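Local structure of FMN reductase (NADPH) (Bacillus subtilis, 3N2S) at residues Leu101-Ser110 against Val241-Asn249; Pro54-Val62 against Val70-Val78. The protein uses NADPH to reduce nitroaromatic compounds, quinones and azo dyes, interconverts FMN and FMNH2, and works as a homodimeric flavoprotein. All coordinates share one frame; numbering follows the deposited sequence.

Contact 1 of 2, residues Leu101-Ser110 against Val241-Asn249; sequences LENTEMFMVS and VKEKGFNKN
Phe107, near the start of helix 104-127, packs against the C-terminal tail just beyond the Schellman motif that ends helix 237-243 at Gly245. The positive phi there suits glycine, since a CB would run into the preceding carbonyl oxygen. The tight part is buried and mixes ring packing with polar bonds. With CG anti to the backbone N (chi1 177°), the Phe107 ring lies under Asn247 CB, which sits 3.7 Å above one face in a CH-pi contact, the amide 23° from parallel. Phe246 crosses Phe107 at about a right angle, its CB 3.6 Å from Phe107 CD1, and Leu156 touches both phenylalanines. Asparagine suits position 247 because its amide joins two polar partners: OD1 accepts from Thr104 OG1 at 2.8 Å, while ND2 donates to OD1 of Asn247 of the second subunit. A water receives the N-H of Asn247 and donates to Leu101 O and Asn103 O. The backbone closes with Lys248 N to Glu102 O at 2.7 Å. The solvent side is looser: the partly exposed Glu102 and Lys248 run side by side, and in their salt bridge Lys248 NZ meets Glu102 OE1 at 3.1 Å from above the carboxylate plane.

Contact 2 of 2, residues Pro54-Val62 against Val70-Val78; sequences PEKKRELSV and VEKNGHFFV
Lys57 and Asn73 meet from opposite directions, the lysine from helix 54-63 and the amide from the turn before strand 75-82. A long, flexible lysine suits the place: bent at chi3 (86°), its chain runs along the loop backbone, CE 3.1 Å from Glu71 O, and NZ still donates to Asn73 OD1 at 2.7 Å, standing off the carbonyl plane of that amide. At its other end the amide donates through ND2 to Tyr69 O and weakly to Val70 O, so asparagine can tie turn and helix together. With the lysine shortened to an alanine here, Asn73 OD1 would probably lose this donor and a gap open beside Glu71 O. Val70 wedges in next: its CG1 lies 3.7 Å above the centre of the Phe76 ring, and its CB is 3.9 Å from Ser61 CB. Serine is small enough for this approach, and its OG bonds Gln67 O. Leu60 crosses Phe76 obliquely, Leu60 CD1 at the ring edge, 3.9 Å from Phe76 CE2. On the outer side, Glu71 lies alongside Arg58, Glu71 OE2 touching Arg58 CB at 3.6 Å, carboxylate and guanidinium planes 86° apart. The charged groups do not meet, Arg58 NE lying 5.9 Å from Glu71 OE2; Arg58 grips Glu55 side-on through NE and NH1. A water donates to both Glu71 OE2 and Pro54 O. The axes of helix 54-62 and strand 75-78 pass 10.4 Å apart at 62°, and a classic beta bulge, Gly74 and His75 facing Val163, begins the strand: a helix laid on the antiparallel sheet of the nitroreductase alpha-beta-alpha sandwich.

How the contacts relate
Contacts 1 and 2 do not touch: their centres are 27 Å apart and their nearest atoms about 11 Å. The central sheet joins them. Strand 75-82 begins in contact 2 and, farther along, presents Ala81 to Phe246 and Ser110 of contact 1; strand 155-164 likewise offers Ala162 to one and Leu156 to the other. Both approach bound FMN without supplying pocket residues themselves. The side chain of Val70 is about 7 Å from a flavin, that of Ser110 about 11 Å. Gln67 and Tyr69, just before Val70, line one FMN pocket; Ile112 and Leu116, on the same helix as Ser110, line the other. Each contact also meets the second subunit of the homodimer.

Contact 1 of 2, residues Leu101-Ser110 against Val241-Asn249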
loop_
_atom_site.group_PDB
_atom_site.type_symbol
_atom_site.label_atom_id
_atom_site.label_comp_id
_atom_site.label_asym_id
_atom_site.label_seq_id
_atom_site.Cartn_x
_atom_site.Cartn_y
_atom_site.Cartn_z
ATOM N N LEU A 101 10.237 -3.568 17.051
ATOM C CA LEU A 101 9.602 -3.907 15.767
ATOM C C LEU A 101 8.151 -4.331 15.904
ATOM O O LEU A 101 7.477 -4.520 14.889
ATOM C CB LEU A 101 10.405 -5.075 15.107
ATOM C CG LEU A 101 11.939 -4.904 14.973
ATOM C CD1 LEU A 101 12.607 -6.241 14.664
ATOM C CD2 LEU A 101 12.310 -3.833 13.941
ATOM N N GLU A 102 7.654 -4.463 17.136
ATOM C CA GLU A 102 6.339 -5.031 17.418
ATOM C C GLU A 102 5.145 -4.121 17.672
ATOM O O GLU A 102 4.074 -4.636 17.959
ATOM C CB GLU A 102 6.471 -6.103 18.528
ATOM C CG GLU A 102 7.520 -7.150 18.197
ATOM C CD GLU A 102 7.682 -8.305 19.165
ATOM O OE1 GLU A 102 7.121 -8.234 20.278
ATOM O OE2 GLU A 102 8.387 -9.277 18.816
ATOM N N ASN A 103 5.294 -2.797 17.537
ATOM C CA ASN A 103 4.189 -1.892 17.810
ATOM C C ASN A 103 3.293 -1.665 16.580
ATOM O O ASN A 103 3.597 -2.172 15.497
ATOM C CB ASN A 103 4.702 -0.565 18.414
ATOM C CG ASN A 103 5.608 0.267 17.532
ATOM O OD1 ASN A 103 5.767 0.034 16.324
ATOM N ND2 ASN A 103 6.181 1.307 18.119
ATOM N N THR A 104 2.214 -0.890 16.754
ATOM C CA THR A 104 1.261 -0.569 15.692
ATOM C C THR A 104 1.938 0.265 14.610
ATOM O O THR A 104 1.713 0.007 13.425
ATOM C CB THR A 104 -0.015 0.081 16.293
ATOM O OG1 THR A 104 -0.623 -0.874 17.177
ATOM C CG2 THR A 104 -1.031 0.564 15.210
ATOM N N GLU A 105 2.779 1.237 15.013
ATOM C CA GLU A 105 3.512 2.088 14.071
ATOM C C GLU A 105 4.322 1.253 13.058
ATOM O O GLU A 105 4.171 1.449 11.860
ATOM C CB GLU A 105 4.422 3.114 14.801
ATOM C CG GLU A 105 5.333 3.905 13.859
ATOM C CD GLU A 105 4.725 4.797 12.777
ATOM O OE1 GLU A 105 3.489 4.992 12.740
ATOM O OE2 GLU A 105 5.513 5.358 11.984
HETATM N N MSE A 106 5.126 0.294 13.534
HETATM C CA MSE A 106 5.956 -0.539 12.644
HETATM C C MSE A 106 5.091 -1.475 11.785
HETATM O O MSE A 106 5.484 -1.812 10.676
HETATM C CB MSE A 106 7.008 -1.357 13.417
HETATM C CG MSE A 106 8.152 -0.513 13.977
HETATM SE SE MSE A 106 8.915 0.702 12.648
HETATM C CE MSE A 106 8.683 2.342 13.682
ATOM N N PHE A 107 3.908 -1.872 12.302
ATOM C CA PHE A 107 2.977 -2.717 11.546
ATOM C C PHE A 107 2.405 -1.894 10.372
ATOM O O PHE A 107 2.356 -2.367 9.239
ATOM C CB PHE A 107 1.877 -3.239 12.470
ATOM C CG PHE A 107 0.796 -4.066 11.808
ATOM C CD1 PHE A 107 1.100 -5.282 11.202
ATOM C CD2 PHE A 107 -0.537 -3.685 11.889
ATOM C CE1 PHE A 107 0.091 -6.091 10.674
ATOM C CE2 PHE A 107 -1.541 -4.483 11.345
ATOM C CZ PHE A 107 -1.217 -5.673 10.727
HETATM N N MSE A 108 2.067 -0.640 10.631
HETATM C CA MSE A 108 1.578 0.257 9.576
HETATM C C MSE A 108 2.681 0.524 8.542
HETATM O O MSE A 108 2.440 0.436 7.332
HETATM C CB MSE A 108 1.074 1.572 10.195
HETATM C CG MSE A 108 -0.120 1.371 11.089
HETATM SE SE MSE A 108 -0.757 3.060 11.844
HETATM C CE MSE A 108 -1.570 3.731 10.323
ATOM N N VAL A 109 3.907 0.762 9.022
ATOM C CA VAL A 109 5.061 1.024 8.157
ATOM C C VAL A 109 5.288 -0.133 7.184
ATOM O O VAL A 109 5.401 0.092 5.962
ATOM C CB VAL A 109 6.334 1.386 8.994
ATOM C CG1 VAL A 109 7.614 1.181 8.187
ATOM C CG2 VAL A 109 6.244 2.832 9.521
ATOM N N SER A 110 5.338 -1.356 7.712
ATOM C CA SER A 110 5.618 -2.535 6.880
ATOM C C SER A 110 4.494 -2.867 5.890
ATOM O O SER A 110 4.800 -3.208 4.748
ATOM C CB SER A 110 5.995 -3.742 7.746
ATOM O OG SER A 110 4.953 -4.081 8.646
ATOM N N VAL A 241 -1.642 -12.006 14.083
ATOM C CA VAL A 241 -0.593 -11.032 13.720
ATOM C C VAL A 241 0.392 -10.792 14.892
ATOM O O VAL A 241 1.591 -10.704 14.667
ATOM C CB VAL A 241 -1.090 -9.727 13.031
ATOM C CG1 VAL A 241 -2.003 -10.034 11.845
ATOM C CG2 VAL A 241 -1.761 -8.782 14.007
ATOM N N LYS A 242 -0.134 -10.736 16.133
ATOM C CA LYS A 242 0.637 -10.577 17.382
ATOM C C LYS A 242 1.583 -11.754 17.598
ATOM O O LYS A 242 2.726 -11.541 18.000
ATOM C CB LYS A 242 -0.309 -10.414 18.586
ATOM C CG LYS A 242 -1.091 -9.107 18.582
ATOM C CD LYS A 242 -2.115 -9.066 19.699
ATOM C CE LYS A 242 -3.073 -7.902 19.568
ATOM N NZ LYS A 242 -2.437 -6.584 19.865
ATOM N N GLU A 243 1.121 -12.992 17.279
ATOM C CA GLU A 243 1.890 -14.236 17.356
ATOM C C GLU A 243 3.113 -14.155 16.431
ATOM O O GLU A 243 4.158 -14.723 16.746
ATOM C CB GLU A 243 0.987 -15.433 16.969
ATOM C CG GLU A 243 1.588 -16.819 17.151
ATOM C CD GLU A 243 0.675 -17.966 16.743
ATOM O OE1 GLU A 243 -0.560 -17.843 16.919
ATOM O OE2 GLU A 243 1.196 -18.992 16.251
ATOM N N LYS A 244 2.988 -13.435 15.296
ATOM C CA LYS A 244 4.074 -13.274 14.338
ATOM C C LYS A 244 5.006 -12.109 14.649
ATOM O O LYS A 244 5.976 -11.895 13.927
ATOM C CB LYS A 244 3.528 -13.217 12.894
ATOM C CG LYS A 244 2.944 -14.547 12.417
ATOM C CD LYS A 244 4.004 -15.583 12.036
ATOM C CE LYS A 244 3.955 -16.809 12.898
ATOM N NZ LYS A 244 4.901 -17.846 12.415
ATOM N N GLY A 245 4.721 -11.385 15.722
ATOM C CA GLY A 245 5.541 -10.275 16.183
ATOM C C GLY A 245 5.124 -8.907 15.702
ATOM O O GLY A 245 5.956 -8.003 15.647
ATOM N N PHE A 246 3.829 -8.707 15.386
ATOM C CA PHE A 246 3.361 -7.406 14.919
ATOM C C PHE A 246 2.215 -6.869 15.733
ATOM O O PHE A 246 1.419 -7.639 16.259
ATOM C CB PHE A 246 2.856 -7.503 13.453
ATOM C CG PHE A 246 3.917 -7.801 12.428
ATOM C CD1 PHE A 246 4.526 -6.773 11.717
ATOM C CD2 PHE A 246 4.288 -9.116 12.144
ATOM C CE1 PHE A 246 5.498 -7.050 10.744
ATOM C CE2 PHE A 246 5.248 -9.388 11.172
ATOM C CZ PHE A 246 5.853 -8.349 10.486
ATOM N N ASN A 247 2.067 -5.540 15.735
ATOM C CA ASN A 247 0.902 -4.823 16.276
ATOM C C ASN A 247 0.564 -5.132 17.752
ATOM O O ASN A 247 -0.607 -5.128 18.152
ATOM C CB ASN A 247 -0.286 -5.162 15.360
ATOM C CG ASN A 247 -1.438 -4.234 15.442
ATOM O OD1 ASN A 247 -1.276 -3.027 15.522
ATOM N ND2 ASN A 247 -2.628 -4.793 15.331
ATOM N N LYS A 248 1.591 -5.375 18.554
ATOM C CA LYS A 248 1.430 -5.731 19.972
ATOM C C LYS A 248 1.293 -4.520 20.881
ATOM O O LYS A 248 1.912 -3.488 20.629
ATOM C CB LYS A 248 2.590 -6.622 20.438
ATOM C CG LYS A 248 2.572 -8.008 19.792
ATOM C CD LYS A 248 3.875 -8.768 19.968
ATOM C CE LYS A 248 3.952 -9.558 21.254
ATOM N NZ LYS A 248 5.192 -10.380 21.321
ATOM N N ASN A 249 0.502 -4.699 21.970
ATOM C CA ASN A 249 0.149 -3.785 23.069
ATOM C C ASN A 249 -1.151 -3.005 22.922
ATOM O O ASN A 249 -2.154 -3.396 23.522
ATOM C CB ASN A 249 1.317 -2.948 23.589
ATOM C CG ASN A 249 2.267 -3.727 24.459
ATOM O OD1 ASN A 249 2.510 -3.367 25.618
ATOM N ND2 ASN A 249 2.834 -4.809 23.927
HETATM O O HOH W 1 4.608 -4.303 14.450
#

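Contact 2 of 2, residues Pro54-Val62 against Val70-Val78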
loop_
_atom_site.group_PDB
_atom_site.type_symbol
_atom_site.label_atom_id
_atom_site.label_comp_id
_atom_site.label_asym_id
_atom_site.label_seq_id
_atom_site.Cartn_x
_atom_site.Cartn_y
_atom_site.Cartn_z
ATOM N N PRO A 54 4.813 -26.139 -8.321
ATOM C CA PRO A 54 3.404 -26.542 -8.516
ATOM C C PRO A 54 2.663 -26.930 -7.242
ATOM O O PRO A 54 1.535 -26.493 -7.056
ATOM C CB PRO A 54 3.519 -27.714 -9.504
ATOM C CG PRO A 54 4.700 -27.370 -10.315
ATOM C CD PRO A 54 5.689 -26.849 -9.284
ATOM N N GLU A 55 3.301 -27.688 -6.344
ATOM C CA GLU A 55 2.652 -28.078 -5.088
ATOM C C GLU A 55 2.343 -26.888 -4.203
ATOM O O GLU A 55 1.258 -26.827 -3.635
ATOM C CB GLU A 55 3.430 -29.178 -4.324
ATOM C CG GLU A 55 2.808 -29.623 -2.995
ATOM C CD GLU A 55 1.336 -30.033 -2.901
ATOM O OE1 GLU A 55 0.713 -30.283 -3.953
ATOM O OE2 GLU A 55 0.806 -30.114 -1.771
ATOM N N LYS A 56 3.281 -25.940 -4.083
ATOM C CA LYS A 56 3.044 -24.739 -3.255
ATOM C C LYS A 56 1.985 -23.818 -3.867
ATOM O O LYS A 56 1.152 -23.295 -3.134
ATOM C CB LYS A 56 4.351 -23.968 -3.011
ATOM C CG LYS A 56 5.360 -24.778 -2.188
ATOM C CD LYS A 56 6.627 -23.966 -1.866
ATOM C CE LYS A 56 7.621 -24.796 -1.074
ATOM N NZ LYS A 56 7.074 -25.213 0.228
ATOM N N LYS A 57 1.991 -23.632 -5.197
ATOM C CA LYS A 57 0.985 -22.793 -5.885
ATOM C C LYS A 57 -0.402 -23.385 -5.646
ATOM O O LYS A 57 -1.350 -22.642 -5.385
ATOM C CB LYS A 57 1.265 -22.727 -7.399
ATOM C CG LYS A 57 2.433 -21.812 -7.789
ATOM C CD LYS A 57 2.704 -21.799 -9.300
ATOM C CE LYS A 57 1.837 -20.777 -10.005
ATOM N NZ LYS A 57 2.388 -20.302 -11.313
ATOM N N ARG A 58 -0.504 -24.737 -5.706
ATOM C CA ARG A 58 -1.749 -25.476 -5.472
ATOM C C ARG A 58 -2.235 -25.274 -4.051
ATOM O O ARG A 58 -3.398 -24.930 -3.855
ATOM C CB ARG A 58 -1.584 -26.985 -5.778
ATOM C CG ARG A 58 -2.935 -27.711 -5.801
ATOM C CD ARG A 58 -2.820 -29.178 -5.421
ATOM N NE ARG A 58 -2.155 -29.398 -4.128
ATOM C CZ ARG A 58 -2.767 -29.376 -2.948
ATOM N NH1 ARG A 58 -2.080 -29.589 -1.835
ATOM N NH2 ARG A 58 -4.067 -29.128 -2.871
ATOM N N GLU A 59 -1.357 -25.479 -3.056
ATOM C CA GLU A 59 -1.732 -25.310 -1.650
ATOM C C GLU A 59 -2.251 -23.905 -1.400
ATOM O O GLU A 59 -3.277 -23.741 -0.746
ATOM C CB GLU A 59 -0.537 -25.570 -0.710
ATOM C CG GLU A 59 -0.065 -27.006 -0.629
ATOM C CD GLU A 59 1.218 -27.114 0.168
ATOM O OE1 GLU A 59 2.298 -26.765 -0.371
ATOM O OE2 GLU A 59 1.127 -27.482 1.359
ATOM N N LEU A 60 -1.539 -22.886 -1.899
ATOM C CA LEU A 60 -1.936 -21.486 -1.720
ATOM C C LEU A 60 -3.281 -21.209 -2.373
ATOM O O LEU A 60 -4.101 -20.504 -1.787
ATOM C CB LEU A 60 -0.848 -20.532 -2.266
ATOM C CG LEU A 60 0.515 -20.571 -1.523
ATOM C CD1 LEU A 60 1.570 -19.808 -2.277
ATOM C CD2 LEU A 60 0.395 -20.108 -0.049
ATOM N N SER A 61 -3.534 -21.793 -3.555
ATOM C CA SER A 61 -4.821 -21.641 -4.236
ATOM C C SER A 61 -5.947 -22.157 -3.315
ATOM O O SER A 61 -6.955 -21.475 -3.141
ATOM C CB SER A 61 -4.823 -22.433 -5.549
ATOM O OG SER A 61 -6.140 -22.481 -6.067
ATOM N N VAL A 62 -5.753 -23.357 -2.722
ATOM C CA VAL A 62 -6.736 -23.982 -1.818
ATOM C C VAL A 62 -6.952 -23.107 -0.593
ATOM O O VAL A 62 -8.106 -22.773 -0.270
ATOM C CB VAL A 62 -6.349 -25.435 -1.427
ATOM C CG1 VAL A 62 -7.295 -25.990 -0.360
ATOM C CG2 VAL A 62 -6.355 -26.327 -2.656
ATOM N N VAL A 70 -4.375 -18.634 -9.161
ATOM C CA VAL A 70 -3.226 -18.629 -8.240
ATOM C C VAL A 70 -2.273 -19.728 -8.776
ATOM O O VAL A 70 -1.055 -19.548 -8.748
ATOM C CB VAL A 70 -3.675 -18.909 -6.773
ATOM C CG1 VAL A 70 -2.493 -19.297 -5.874
ATOM C CG2 VAL A 70 -4.417 -17.701 -6.190
ATOM N N GLU A 71 -2.839 -20.869 -9.260
ATOM C CA GLU A 71 -2.027 -21.969 -9.825
ATOM C C GLU A 71 -1.694 -21.684 -11.263
ATOM O O GLU A 71 -0.557 -21.904 -11.674
ATOM C CB GLU A 71 -2.784 -23.311 -9.834
ATOM C CG GLU A 71 -2.928 -24.015 -8.515
ATOM C CD GLU A 71 -3.418 -25.446 -8.668
ATOM O OE1 GLU A 71 -4.591 -25.704 -8.327
ATOM O OE2 GLU A 71 -2.630 -26.310 -9.117
ATOM N N LYS A 72 -2.717 -21.308 -12.062
ATOM C CA LYS A 72 -2.562 -21.073 -13.507
ATOM C C LYS A 72 -2.313 -19.616 -13.786
ATOM O O LYS A 72 -3.257 -18.829 -13.923
ATOM C CB LYS A 72 -3.794 -21.576 -14.293
ATOM C CG LYS A 72 -3.555 -21.662 -15.803
ATOM C CD LYS A 72 -4.831 -22.033 -16.574
ATOM C CE LYS A 72 -4.540 -22.528 -17.973
ATOM N NZ LYS A 72 -3.965 -21.469 -18.839
ATOM N N ASN A 73 -1.023 -19.264 -13.913
ATOM C CA ASN A 73 -0.554 -17.899 -14.207
ATOM C C ASN A 73 0.907 -17.963 -14.691
ATOM O O ASN A 73 1.475 -19.049 -14.764
ATOM C CB ASN A 73 -0.718 -16.988 -12.944
ATOM C CG ASN A 73 -0.031 -17.519 -11.710
ATOM O OD1 ASN A 73 1.105 -17.998 -11.770
ATOM N ND2 ASN A 73 -0.720 -17.497 -10.572
ATOM N N GLY A 74 1.507 -16.818 -14.980
ATOM C CA GLY A 74 2.899 -16.728 -15.425
ATOM C C GLY A 74 3.893 -16.827 -14.283
ATOM O O GLY A 74 5.044 -17.235 -14.492
ATOM N N HIS A 75 3.461 -16.396 -13.067
ATOM C CA HIS A 75 4.219 -16.438 -11.804
ATOM C C HIS A 75 3.300 -15.994 -10.685
ATOM O O HIS A 75 2.421 -15.153 -10.925
ATOM C CB HIS A 75 5.456 -15.512 -11.852
ATOM C CG HIS A 75 6.552 -15.907 -10.894
ATOM N ND1 HIS A 75 7.096 -17.178 -10.905
ATOM C CD2 HIS A 75 7.202 -15.173 -9.963
ATOM C CE1 HIS A 75 8.032 -17.186 -9.971
ATOM N NE2 HIS A 75 8.144 -16.001 -9.390
ATOM N N PHE A 76 3.502 -16.531 -9.471
ATOM C CA PHE A 76 2.719 -16.111 -8.310
ATOM C C PHE A 76 3.645 -15.489 -7.267
ATOM O O PHE A 76 4.541 -16.167 -6.759
ATOM C CB PHE A 76 1.881 -17.259 -7.724
ATOM C CG PHE A 76 0.901 -16.827 -6.654
ATOM C CD1 PHE A 76 -0.151 -15.962 -6.956
ATOM C CD2 PHE A 76 1.020 -17.292 -5.343
ATOM C CE1 PHE A 76 -1.042 -15.556 -5.955
ATOM C CE2 PHE A 76 0.123 -16.896 -4.358
ATOM C CZ PHE A 76 -0.907 -16.044 -4.673
ATOM N N PHE A 77 3.454 -14.199 -6.990
ATOM C CA PHE A 77 4.256 -13.464 -6.014
ATOM C C PHE A 77 3.502 -13.345 -4.696
ATOM O O PHE A 77 2.307 -13.072 -4.703
ATOM C CB PHE A 77 4.596 -12.053 -6.528
ATOM C CG PHE A 77 5.404 -11.983 -7.807
ATOM C CD1 PHE A 77 6.793 -11.871 -7.768
ATOM C CD2 PHE A 77 4.772 -11.941 -9.050
ATOM C CE1 PHE A 77 7.536 -11.735 -8.949
ATOM C CE2 PHE A 77 5.521 -11.845 -10.235
ATOM C CZ PHE A 77 6.896 -11.733 -10.172
ATOM N N VAL A 78 4.200 -13.519 -3.564
ATOM C CA VAL A 78 3.567 -13.315 -2.257
ATOM C C VAL A 78 4.271 -12.137 -1.592
ATOM O O VAL A 78 5.486 -12.201 -1.348
ATOM C CB VAL A 78 3.477 -14.570 -1.335
ATOM C CG1 VAL A 78 2.840 -14.210 0.017
ATOM C CG2 VAL A 78 2.691 -15.690 -2.018
HETATM O O HOH W 2 0.040 -26.041 -9.234
#